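PDB 1OXX: glucose import ATP-binding protein GlcV from Sulfolobus solfataricus, which energises glucose uptake by an ABC transporter, binding and hydrolysing ATP as its nucleotide-binding subunit. Local coordinates for residues Gly35-Ser40 with Asp209-Leu214; Gly85-Thr90 with Val149-Ala154; Leu162-Pro167 with Leu194-His199. The protein carries 1 engineered substitution. All coordinates share one frame; numbering follows the deposited sequence. Where two conformers were deposited one is given.

In the fold
All three interactions belong to the ATP-binding core of GlcV and reach one mixed sheet, whose strands run 84-88, 161-165, 193-198, 33-37, 210-215 and 218-223. Interaction 3 joins the second and third strands and lies between the other two contacts, with centres about 10 Å away in each case; interactions 1 and 2 are about 20 Å apart, centre to centre. I36 N bonds V196 O, and G85 O accepts from L163 N, so the backbone pairing is continuous. The strand ends gather the probable ATP site: S40 of interaction 1, Q89 of interaction 2 and E166 of interaction 3, where the neighbouring D165 side chain comes within about 3 Å of that of T45 (nearest atoms).

Interaction 1 (Gly35-Ser40 with Asp209-Leu214)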
ATOM      1  N   GLY A  35       1.451   7.555  -0.750  1.00  6.99           N
ATOM      2  CA  GLY A  35       0.817   6.379  -0.197  1.00  5.39           C
ATOM      3  C   GLY A  35       1.177   6.115   1.255  1.00  8.00           C
ATOM      4  O   GLY A  35       2.211   6.559   1.747  1.00  8.30           O
ATOM      5  N   ILE A  36       0.298   5.389   1.941  1.00  6.81           N
ATOM      6  CA  ILE A  36       0.572   4.900   3.280  1.00  7.53           C
ATOM      7  C   ILE A  36       0.367   3.377   3.299  1.00  7.64           C
ATOM      8  O   ILE A  36      -0.678   2.869   2.840  1.00  9.06           O
ATOM      9  CB  ILE A  36      -0.355   5.570   4.334  1.00 10.30           C
ATOM     10  CG1 ILE A  36      -0.142   7.091   4.414  1.00 14.78           C
ATOM     11  CG2 ILE A  36      -0.131   4.962   5.676  1.00 15.18           C
ATOM     12  CD1 ILE A  36       1.087   7.497   5.170  1.00 23.19           C
ATOM     13  N   LEU A  37       1.379   2.666   3.792  1.00  5.05           N
ATOM     14  CA  LEU A  37       1.358   1.227   4.014  1.00  6.66           C
ATOM     15  C   LEU A  37       1.478   0.964   5.512  1.00  8.55           C
ATOM     16  O   LEU A  37       2.130   1.739   6.207  1.00  8.81           O
ATOM     17  CB  LEU A  37       2.568   0.560   3.359  1.00 13.88           C
ATOM     18  CG  LEU A  37       2.502   0.448   1.832  0.50 14.10           C
ATOM     19  CD1 LEU A  37       3.851   0.003   1.256  0.50  8.73           C
ATOM     20  CD2 LEU A  37       1.379  -0.457   1.338  0.50  5.63           C
ATOM     21  N   GLY A  38       0.893  -0.133   6.019  1.00 12.66           N
ATOM     22  CA  GLY A  38       1.022  -0.501   7.425  1.00 12.32           C
ATOM     23  C   GLY A  38       0.182  -1.702   7.853  1.00 13.33           C
ATOM     24  O   GLY A  38      -0.740  -2.063   7.141  1.00 15.63           O
ATOM     25  N   PRO A  39       0.505  -2.306   8.999  1.00 13.76           N
ATOM     26  CA  PRO A  39      -0.232  -3.484   9.488  1.00  9.57           C
ATOM     27  C   PRO A  39      -1.647  -3.174   9.951  1.00 21.25           C
ATOM     28  O   PRO A  39      -2.450  -4.099  10.016  1.00 21.42           O
ATOM     29  CB  PRO A  39       0.589  -3.950  10.705  1.00 14.37           C
ATOM     30  CG  PRO A  39       1.874  -3.214  10.633  1.00 24.44           C
ATOM     31  CD  PRO A  39       1.604  -1.935   9.903  1.00 13.86           C
ATOM     32  N   SER A  40      -1.954  -1.919  10.269  1.00 21.79           N
ATOM     33  CA  SER A  40      -3.262  -1.609  10.846  1.00 13.90           C
ATOM     34  C   SER A  40      -4.235  -0.898   9.912  1.00 16.50           C
ATOM     35  O   SER A  40      -4.134   0.313   9.690  1.00  9.69           O
ATOM     36  CB  SER A  40      -3.125  -0.777  12.130  1.00 14.76           C
ATOM     37  OG  SER A  40      -4.375  -0.663  12.780  1.00 20.16           O
ATOM     38  N   ASP A 209       4.179   7.756  -5.601  1.00  7.91           N
ATOM     39  CA  ASP A 209       5.580   8.084  -5.868  1.00  7.30           C
ATOM     40  C   ASP A 209       6.429   8.202  -4.610  1.00  7.03           C
ATOM     41  O   ASP A 209       7.669   8.108  -4.659  1.00  7.58           O
ATOM     42  CB  ASP A 209       5.674   9.355  -6.679  1.00 13.04           C
ATOM     43  CG  ASP A 209       5.133   9.176  -8.060  1.00 15.35           C
ATOM     44  OD1 ASP A 209       5.337   8.087  -8.653  1.00 15.67           O
ATOM     45  OD2 ASP A 209       4.465  10.049  -8.627  1.00 16.27           O
ATOM     46  N   ARG A 210       5.777   8.431  -3.483  1.00  6.86           N
ATOM     47  CA  ARG A 210       6.428   8.491  -2.199  1.00  5.55           C
ATOM     48  C   ARG A 210       5.467   7.810  -1.244  1.00  7.57           C
ATOM     49  O   ARG A 210       4.245   7.976  -1.375  1.00  7.91           O
ATOM     50  CB  ARG A 210       6.738   9.934  -1.778  1.00  8.94           C
ATOM     51  CG  ARG A 210       7.624  10.053  -0.568  1.00  8.51           C
ATOM     52  CD  ARG A 210       8.259  11.453  -0.343  1.00  8.48           C
ATOM     53  NE  ARG A 210       7.243  12.497  -0.233  1.00  8.75           N
ATOM     54  CZ  ARG A 210       7.016  13.247   0.842  1.00  8.61           C
ATOM     55  NH1 ARG A 210       7.763  13.152   1.938  1.00  7.95           N
ATOM     56  NH2 ARG A 210       6.019  14.119   0.808  1.00  9.58           N
ATOM     57  N   VAL A 211       6.007   7.017  -0.326  1.00  6.24           N
ATOM     58  CA  VAL A 211       5.191   6.256   0.603  1.00  6.86           C
ATOM     59  C   VAL A 211       5.730   6.335   2.009  1.00  6.49           C
ATOM     60  O   VAL A 211       6.943   6.343   2.232  1.00  7.02           O
ATOM     61  CB  VAL A 211       5.181   4.759   0.239  1.00  8.86           C
ATOM     62  CG1 VAL A 211       6.396   4.204  -0.549  0.50  9.89           C
ATOM     63  CG2 VAL A 211       4.327   3.843   1.153  0.50  1.40           C
ATOM     64  N   GLY A 212       4.807   6.429   2.960  1.00  5.82           N
ATOM     65  CA  GLY A 212       5.145   6.351   4.353  1.00  6.03           C
ATOM     66  C   GLY A 212       4.622   5.038   4.904  1.00  6.68           C
ATOM     67  O   GLY A 212       3.559   4.536   4.497  1.00  7.64           O
ATOM     68  N   VAL A 213       5.382   4.456   5.812  1.00  5.50           N
ATOM     69  CA  VAL A 213       4.987   3.211   6.426  1.00  4.64           C
ATOM     70  C   VAL A 213       4.660   3.432   7.892  1.00  5.28           C
ATOM     71  O   VAL A 213       5.476   3.953   8.661  1.00  7.64           O
ATOM     72  CB  VAL A 213       6.100   2.177   6.303  1.00  7.07           C
ATOM     73  CG1 VAL A 213       5.650   0.860   6.880  1.00  7.63           C
ATOM     74  CG2 VAL A 213       6.491   2.033   4.845  1.00 10.60           C
ATOM     75  N   LEU A 214       3.461   3.010   8.270  1.00  5.61           N
ATOM     76  CA  LEU A 214       2.953   3.169   9.626  1.00  5.21           C
ATOM     77  C   LEU A 214       3.031   1.854  10.412  1.00 10.16           C
ATOM     78  O   LEU A 214       2.446   0.855   9.988  1.00 13.91           O
ATOM     79  CB  LEU A 214       1.483   3.597   9.585  1.00  9.52           C
ATOM     80  CG  LEU A 214       1.167   5.090   9.740  0.50 25.06           C
ATOM     81  CD1 LEU A 214       2.387   5.951   9.473  0.50 22.35           C
ATOM     82  CD2 LEU A 214      -0.011   5.520   8.866  0.50 20.07           C
TER
HETATM   83  O   HOH W   1      -0.636   0.537  10.363  1.00 28.34           O
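G35 and L37 give strand 210-214 all the backbone hydrogen bonds that join it to strand 35-37, in the alternating pattern of a parallel pair. G35 N donates to R210 O, G35 O accepts from G212 N (2.9 Å, N-H...O angle 163°), L37 N donates to G212 O, and L37 O takes the N-H of L214 at 2.8 Å. The intervening I36 points its N-H and C=O the other way and bonds V196 and S198, while V211 and V213 pair with G223 and V220 on the far side. Several carbonyls also receive a CA-H...O contact, as L37 O does from V213 CA at 3.2 Å.

Beyond the strand, P39 has no N-H to offer; its ring carbon CD merely comes close to L214 O (2.9 Å), and a water completes the junction, accepting from S40 N (2.8 Å) and donating to L214 O (3.1 Å). S40 OG turns instead to G43 N, capping helix 41-52.

Glycine suits G38, whose extended backbone (phi 174°) would drive any CB into L214 O. At G212 a CB would sit tightly against I36 CD1. V213 holds CG1 anti to its backbone N (chi1 -177°), leaving CG2 on the side of L37 CB, 4.4 Å away; helix 235-241 touches both side chains.

The amides of G35, L37, G212 and L214 are thus paired across the contact. Direct bonding ends at L37 O, and the chain turns through G38-P39-S40 into the P-loop, where G38 O meets K44 NZ and S40 probably binds ATP.

Interaction 2 (Gly85-Thr90 with Val149-Ala154)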
ATOM      1  N   GLY A  85     -12.235  14.475  -2.855  1.00  5.20           N
ATOM      2  CA  GLY A  85     -13.004  13.394  -3.442  1.00  7.45           C
ATOM      3  C   GLY A  85     -12.578  12.121  -2.739  1.00  6.90           C
ATOM      4  O   GLY A  85     -11.379  11.883  -2.577  1.00  7.33           O
ATOM      5  N   MET A  86     -13.546  11.323  -2.309  1.00  4.22           N
ATOM      6  CA  MET A  86     -13.264  10.113  -1.546  1.00  5.99           C
ATOM      7  C   MET A  86     -13.708   8.851  -2.278  1.00  7.53           C
ATOM      8  O   MET A  86     -14.858   8.766  -2.715  1.00  6.81           O
ATOM      9  CB  MET A  86     -13.984  10.173  -0.196  1.00 10.89           C
ATOM     10  CG  MET A  86     -13.449  11.232   0.751  1.00 12.74           C
ATOM     11  SD  MET A  86     -14.478  11.470   2.214  1.00 15.09           S
ATOM     12  CE  MET A  86     -15.871  12.319   1.492  1.00 32.28           C
ATOM     13  N   VAL A  87     -12.808   7.880  -2.383  1.00  6.48           N
ATOM     14  CA  VAL A  87     -13.119   6.554  -2.915  1.00  9.41           C
ATOM     15  C   VAL A  87     -12.712   5.629  -1.794  1.00  7.85           C
ATOM     16  O   VAL A  87     -11.531   5.316  -1.651  1.00  9.45           O
ATOM     17  CB  VAL A  87     -12.322   6.200  -4.146  1.00 14.17           C
ATOM     18  CG1 VAL A  87     -12.673   4.795  -4.590  1.00 18.74           C
ATOM     19  CG2 VAL A  87     -12.598   7.203  -5.254  1.00 14.10           C
ATOM     20  N   PHE A  88     -13.683   5.227  -0.996  1.00 11.99           N
ATOM     21  CA  PHE A  88     -13.421   4.442   0.203  1.00  8.26           C
ATOM     22  C   PHE A  88     -14.187   3.149   0.085  1.00 15.23           C
ATOM     23  O   PHE A  88     -15.380   3.160  -0.204  1.00 14.84           O
ATOM     24  CB  PHE A  88     -13.917   5.163   1.459  1.00 12.58           C
ATOM     25  CG  PHE A  88     -13.140   6.399   1.852  1.00 12.31           C
ATOM     26  CD1 PHE A  88     -11.965   6.764   1.226  1.00 12.52           C
ATOM     27  CD2 PHE A  88     -13.612   7.197   2.885  1.00 22.37           C
ATOM     28  CE1 PHE A  88     -11.278   7.886   1.628  1.00 15.21           C
ATOM     29  CE2 PHE A  88     -12.924   8.323   3.284  1.00 21.77           C
ATOM     30  CZ  PHE A  88     -11.757   8.660   2.662  1.00 15.84           C
ATOM     31  N   GLN A  89     -13.524   2.039   0.363  1.00 11.57           N
ATOM     32  CA  GLN A  89     -14.184   0.744   0.282  1.00 17.01           C
ATOM     33  C   GLN A  89     -15.464   0.750   1.123  1.00 14.78           C
ATOM     34  O   GLN A  89     -16.468   0.142   0.742  1.00 22.13           O
ATOM     35  CB  GLN A  89     -13.240  -0.372   0.732  1.00 19.24           C
ATOM     36  CG  GLN A  89     -13.865  -1.760   0.602  1.00 25.93           C
ATOM     37  CD  GLN A  89     -12.879  -2.894   0.821  1.00 40.26           C
ATOM     38  OE1 GLN A  89     -12.831  -3.839   0.031  1.00 36.14           O
ATOM     39  NE2 GLN A  89     -12.100  -2.812   1.896  1.00 26.17           N
ATOM     40  N   THR A  90     -15.434   1.466   2.244  1.00 17.07           N
ATOM     41  CA  THR A  90     -16.569   1.536   3.164  1.00 16.78           C
ATOM     42  C   THR A  90     -17.642   2.554   2.782  1.00 20.13           C
ATOM     43  O   THR A  90     -18.658   2.659   3.477  1.00 22.46           O
ATOM     44  CB  THR A  90     -16.075   1.870   4.579  1.00 22.16           C
ATOM     45  OG1 THR A  90     -15.281   3.060   4.543  1.00 21.39           O
ATOM     46  CG2 THR A  90     -15.117   0.799   5.087  1.00 24.50           C
ATOM     47  N   VAL A 149     -18.459   4.462 -11.288  1.00  6.24           N
ATOM     48  CA  VAL A 149     -19.476   5.346 -10.736  1.00  6.33           C
ATOM     49  C   VAL A 149     -18.994   5.946  -9.419  1.00  7.18           C
ATOM     50  O   VAL A 149     -19.192   7.124  -9.162  1.00  6.53           O
ATOM     51  CB  VAL A 149     -20.794   4.599 -10.532  1.00  7.36           C
ATOM     52  CG1 VAL A 149     -21.798   5.461  -9.798  1.00  8.59           C
ATOM     53  CG2 VAL A 149     -21.317   4.173 -11.874  1.00 10.56           C
ATOM     54  N   ALA A 150     -18.334   5.141  -8.591  1.00  5.00           N
ATOM     55  CA  ALA A 150     -17.802   5.627  -7.324  1.00  7.82           C
ATOM     56  C   ALA A 150     -16.732   6.700  -7.561  1.00  5.13           C
ATOM     57  O   ALA A 150     -16.672   7.709  -6.840  1.00  5.40           O
ATOM     58  CB  ALA A 150     -17.229   4.475  -6.500  1.00  7.70           C
ATOM     59  N   LEU A 151     -15.881   6.493  -8.564  1.00  6.14           N
ATOM     60  CA  LEU A 151     -14.883   7.492  -8.894  1.00  5.07           C
ATOM     61  C   LEU A 151     -15.548   8.759  -9.446  1.00  5.55           C
ATOM     62  O   LEU A 151     -15.164   9.857  -9.085  1.00  4.77           O
ATOM     63  CB  LEU A 151     -13.899   6.924  -9.896  1.00  7.47           C
ATOM     64  CG  LEU A 151     -12.660   7.729 -10.223  1.00 11.14           C
ATOM     65  CD1 LEU A 151     -11.882   8.090  -8.978  1.00  9.69           C
ATOM     66  CD2 LEU A 151     -11.815   6.930 -11.202  1.00 12.74           C
ATOM     67  N   ALA A 152     -16.579   8.634 -10.269  1.00  4.92           N
ATOM     68  CA  ALA A 152     -17.285   9.792 -10.794  1.00  3.65           C
ATOM     69  C   ALA A 152     -17.898  10.593  -9.658  1.00  4.09           C
ATOM     70  O   ALA A 152     -17.873  11.831  -9.670  1.00  5.65           O
ATOM     71  CB  ALA A 152     -18.369   9.317 -11.754  1.00  3.68           C
ATOM     72  N   ARG A 153     -18.511   9.901  -8.710  1.00  4.65           N
ATOM     73  CA  ARG A 153     -19.070  10.571  -7.531  1.00  7.43           C
ATOM     74  C   ARG A 153     -17.998  11.389  -6.799  1.00  6.40           C
ATOM     75  O   ARG A 153     -18.238  12.519  -6.371  1.00  7.68           O
ATOM     76  CB  ARG A 153     -19.698   9.543  -6.594  1.00  6.61           C
ATOM     77  CG  ARG A 153     -20.314  10.147  -5.385  1.00  8.77           C
ATOM     78  CD  ARG A 153     -20.957   9.144  -4.460  1.00 13.04           C
ATOM     79  NE  ARG A 153     -20.021   8.134  -4.012  1.00 10.71           N
ATOM     80  CZ  ARG A 153     -20.361   7.076  -3.297  1.00 10.15           C
ATOM     81  NH1 ARG A 153     -21.635   6.875  -2.977  1.00  8.31           N
ATOM     82  NH2 ARG A 153     -19.441   6.194  -2.942  1.00  9.92           N
ATOM     83  N   ALA A 154     -16.812  10.811  -6.651  1.00  3.39           N
ATOM     84  CA  ALA A 154     -15.694  11.494  -5.990  1.00  4.64           C
ATOM     85  C   ALA A 154     -15.177  12.703  -6.746  1.00  8.12           C
ATOM     86  O   ALA A 154     -14.624  13.612  -6.124  1.00  8.47           O
ATOM     87  CB  ALA A 154     -14.572  10.536  -5.783  1.00  7.65           C
TER
HETATM   88  O   HOH W   2     -17.008   7.755  -4.193  1.00 15.89           O
HETATM   89  O   HOH W   3     -16.226   5.226  -2.495  1.00 22.52           O
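R153 brings its flat guanidinium to strand 85-88 through water: two waters lie in its plane, at its edge. One accepts from R153 NE at 3.0 Å and sits 2.8 Å from M86 O and 2.7 Å from A150 O, both within its reach as donor. The other accepts from F88 N (3.0 Å) and has a weak, long bond from R153 NH2. Along the strand, the F88 ring carries M86 CB over the centre of one face, 3.9 Å above the plane, and the F88 side chain also touches L163 and D165 of strand 161-165. The guanidinium is engaged further by W91 O and A92 O and by a cation-pi contact with W91, so its rotation is fixed from several directions.

The direct contact is apolar and small. V87 holds CG1 anti to its backbone N (chi1 178°), which leaves CG2 to meet both L151 CD1 and A154 CB, each at 3.9 Å. L151 starts out away from the strand, but its bend at chi2 (54°) turns CD1 back to V87. A154 faces the strand directly, its CB 3.6 Å from M86 O; the small methyl suits a place so near the strand backbone. Glycine is equally apt at G85, where CA lies 3.1 Å from A154 O and a side chain would collide with that oxygen.

Strand 84-88 is outermost in its sheet, bonded to strand 161-165 on its inner side. Helix 143-155, whose start overlaps the LSGAQ sequence that corresponds to the ABC signature motif, runs roughly antiparallel beside its other edge. Small residues therefore permit close approach, while two waters, themselves held by R153, meet the outward-facing M86 O and F88 N just ahead of Q89, a probable ATP-binding residue.

Interaction 3 (Leu162-Pro167 with Leu194-His199); sequences LLLDEP and LLVVSH
E166 places CG anti to its carbonyl carbon (chi1 -68°) and then bends at chi2 (-75°), curling its carboxylate toward H199, while H199 sets CG between its own N and carbonyl carbon (chi1 71°), which folds the imidazole back to meet it. H199 ND1 donates at 2.6 Å to E166 OE2, which accepts with its syn lone pair; the bond to OE1 is weak. H199 N also reaches OE2, at 3.0 Å and from outside the carboxylate plane. Thus two donors of one residue grip a single oxygen, and the ring and carboxylate lie nearly coplanar; S169 OG holds OE1. Were E166 replaced by an alanine, both H199 donors and S169 OG would probably lose this partner, and the imidazole would be free to turn.

Behind this pair, the parallel strands of a beta-alpha-beta unit are joined by regular backbone bonds, ending with E166 N to V197 O (3.1 Å). On one face L163 CD2 packs on L195 CB (3.9 Å) and helix 41-52 covers them; on the other L164 and L194 meet helix 176-190. Nearer the site D165 rests OD1 against V197 CG2 (3.5 Å), while OD2 bonds T45 OG1 of the P-loop.

The sequence and geometry fit the Walker B aspartate and glutamate and the switch histidine of ABC ATPases: an apolar strand pair delivers an acid-imidazole couple to the probable ATP site.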
ATOM      1  N   LEU A 162      -7.626  13.775  -3.983  1.00  5.34           N
ATOM      2  CA  LEU A 162      -8.344  12.524  -4.134  1.00  7.96           C
ATOM      3  C   LEU A 162      -7.810  11.564  -3.074  1.00  7.00           C
ATOM      4  O   LEU A 162      -6.618  11.312  -3.024  1.00  6.93           O
ATOM      5  CB  LEU A 162      -8.115  11.944  -5.521  1.00  8.16           C
ATOM      6  CG  LEU A 162      -8.860  10.642  -5.843  1.00 10.34           C
ATOM      7  CD1 LEU A 162     -10.374  10.825  -5.717  1.00 10.91           C
ATOM      8  CD2 LEU A 162      -8.478  10.162  -7.253  1.00 12.41           C
ATOM      9  N   LEU A 163      -8.709  11.046  -2.251  1.00  4.62           N
ATOM     10  CA  LEU A 163      -8.370  10.155  -1.142  1.00  2.85           C
ATOM     11  C   LEU A 163      -8.912   8.761  -1.444  1.00  6.01           C
ATOM     12  O   LEU A 163     -10.101   8.604  -1.680  1.00  6.91           O
ATOM     13  CB  LEU A 163      -9.005  10.646   0.147  1.00  5.72           C
ATOM     14  CG  LEU A 163      -8.665  12.054   0.599  1.00  8.07           C
ATOM     15  CD1 LEU A 163      -9.381  12.458   1.908  1.00 12.15           C
ATOM     16  CD2 LEU A 163      -7.159  12.167   0.798  1.00  8.84           C
ATOM     17  N   LEU A 164      -8.040   7.765  -1.392  1.00  4.80           N
ATOM     18  CA  LEU A 164      -8.383   6.381  -1.701  1.00  6.46           C
ATOM     19  C   LEU A 164      -8.022   5.501  -0.511  1.00  7.23           C
ATOM     20  O   LEU A 164      -6.888   5.494  -0.054  1.00  8.66           O
ATOM     21  CB  LEU A 164      -7.611   5.906  -2.922  1.00  7.29           C
ATOM     22  CG  LEU A 164      -7.725   6.737  -4.200  0.50 11.27           C
ATOM     23  CD1 LEU A 164      -6.741   6.219  -5.252  0.50 10.17           C
ATOM     24  CD2 LEU A 164      -9.145   6.758  -4.744  0.50 14.89           C
ATOM     25  N   ASP A 165      -9.005   4.780  -0.005  1.00  5.29           N
ATOM     26  CA  ASP A 165      -8.808   3.855   1.100  1.00  7.41           C
ATOM     27  C   ASP A 165      -9.256   2.479   0.615  1.00  9.65           C
ATOM     28  O   ASP A 165     -10.454   2.243   0.435  1.00 11.54           O
ATOM     29  CB  ASP A 165      -9.635   4.288   2.309  1.00  9.62           C
ATOM     30  CG  ASP A 165      -9.363   3.449   3.549  1.00 12.23           C
ATOM     31  OD1 ASP A 165      -8.844   2.317   3.423  1.00 12.86           O
ATOM     32  OD2 ASP A 165      -9.644   3.866   4.697  1.00 14.84           O
ATOM     33  N   GLU A 166      -8.294   1.580   0.387  1.00 10.03           N
ATOM     34  CA  GLU A 166      -8.593   0.235  -0.112  1.00 11.75           C
ATOM     35  C   GLU A 166      -9.497   0.316  -1.322  1.00 16.54           C
ATOM     36  O   GLU A 166     -10.503  -0.390  -1.407  1.00 17.14           O
ATOM     37  CB  GLU A 166      -9.298  -0.600   0.961  1.00 21.33           C
ATOM     38  CG  GLU A 166      -8.443  -0.964   2.146  1.00 14.81           C
ATOM     39  CD  GLU A 166      -7.446  -2.061   1.833  1.00 20.79           C
ATOM     40  OE1 GLU A 166      -7.748  -2.905   0.962  1.00 28.81           O
ATOM     41  OE2 GLU A 166      -6.369  -2.079   2.461  1.00 19.25           O
ATOM     42  N   PRO A 167      -9.141   1.160  -2.279  1.00 11.85           N
ATOM     43  CA  PRO A 167     -10.049   1.493  -3.382  1.00 14.37           C
ATOM     44  C   PRO A 167     -10.330   0.386  -4.388  1.00 22.24           C
ATOM     45  O   PRO A 167     -11.296   0.537  -5.151  1.00 22.17           O
ATOM     46  CB  PRO A 167      -9.297   2.598  -4.107  1.00 13.39           C
ATOM     47  CG  PRO A 167      -7.892   2.270  -3.852  1.00 12.96           C
ATOM     48  CD  PRO A 167      -7.867   1.885  -2.394  1.00 13.78           C
ATOM     49  N   LEU A 194      -2.903  13.263  -4.389  1.00  6.60           N
ATOM     50  CA  LEU A 194      -3.539  11.973  -4.216  1.00  5.37           C
ATOM     51  C   LEU A 194      -2.937  11.276  -3.011  1.00  9.38           C
ATOM     52  O   LEU A 194      -1.711  11.243  -2.861  1.00  7.83           O
ATOM     53  CB  LEU A 194      -3.329  11.125  -5.464  1.00  6.43           C
ATOM     54  CG  LEU A 194      -3.961   9.738  -5.407  1.00  8.70           C
ATOM     55  CD1 LEU A 194      -4.232   9.191  -6.786  1.00 14.75           C
ATOM     56  CD2 LEU A 194      -3.071   8.802  -4.617  1.00 11.64           C
ATOM     57  N   LEU A 195      -3.783  10.703  -2.161  1.00  6.31           N
ATOM     58  CA  LEU A 195      -3.326   9.942  -1.016  1.00  7.11           C
ATOM     59  C   LEU A 195      -4.045   8.600  -1.080  1.00  7.55           C
ATOM     60  O   LEU A 195      -5.283   8.548  -1.124  1.00  7.09           O
ATOM     61  CB  LEU A 195      -3.653  10.627   0.307  1.00  8.08           C
ATOM     62  CG  LEU A 195      -3.335   9.862   1.599  1.00 10.31           C
ATOM     63  CD1 LEU A 195      -1.854   9.636   1.768  1.00 13.04           C
ATOM     64  CD2 LEU A 195      -3.901  10.588   2.821  1.00 13.88           C
ATOM     65  N   VAL A 196      -3.272   7.526  -1.064  1.00  8.88           N
ATOM     66  CA  VAL A 196      -3.840   6.181  -1.099  1.00  6.45           C
ATOM     67  C   VAL A 196      -3.320   5.417   0.097  1.00  8.62           C
ATOM     68  O   VAL A 196      -2.124   5.455   0.395  1.00  9.51           O
ATOM     69  CB  VAL A 196      -3.502   5.450  -2.405  1.00  7.48           C
ATOM     70  CG1 VAL A 196      -2.009   5.370  -2.603  1.00  5.78           C
ATOM     71  CG2 VAL A 196      -4.109   4.030  -2.420  1.00  6.98           C
ATOM     72  N   VAL A 197      -4.221   4.755   0.810  1.00  7.73           N
ATOM     73  CA  VAL A 197      -3.819   3.879   1.898  1.00  9.39           C
ATOM     74  C   VAL A 197      -4.294   2.480   1.553  1.00 10.99           C
ATOM     75  O   VAL A 197      -5.398   2.292   1.031  1.00 10.85           O
ATOM     76  CB  VAL A 197      -4.332   4.321   3.285  1.00 17.82           C
ATOM     77  CG1 VAL A 197      -4.028   5.787   3.527  1.00 30.04           C
ATOM     78  CG2 VAL A 197      -5.810   4.049   3.429  1.00 13.33           C
ATOM     79  N   SER A 198      -3.461   1.476   1.840  1.00 12.17           N
ATOM     80  CA  SER A 198      -3.787   0.109   1.487  1.00 12.90           C
ATOM     81  C   SER A 198      -2.917  -0.870   2.253  1.00 10.05           C
ATOM     82  O   SER A 198      -1.866  -0.485   2.764  1.00 18.24           O
ATOM     83  CB  SER A 198      -3.557  -0.127  -0.016  1.00 12.22           C
ATOM     84  OG  SER A 198      -3.952  -1.419  -0.434  1.00 14.70           O
ATOM     85  N   HIS A 199      -3.419  -2.095   2.337  1.00 19.92           N
ATOM     86  CA  HIS A 199      -2.714  -3.235   2.911  1.00 17.68           C
ATOM     87  C   HIS A 199      -1.870  -3.894   1.821  1.00 18.57           C
ATOM     88  O   HIS A 199      -0.908  -4.631   2.117  1.00 15.35           O
ATOM     89  CB  HIS A 199      -3.731  -4.260   3.430  1.00 21.14           C
ATOM     90  CG  HIS A 199      -4.467  -4.973   2.341  1.00 23.06           C
ATOM     91  ND1 HIS A 199      -5.398  -4.347   1.540  1.00 38.65           N
ATOM     92  CD2 HIS A 199      -4.388  -6.250   1.899  1.00 26.17           C
ATOM     93  CE1 HIS A 199      -5.868  -5.211   0.657  1.00 27.16           C
ATOM     94  NE2 HIS A 199      -5.273  -6.374   0.855  1.00 38.60           N
TER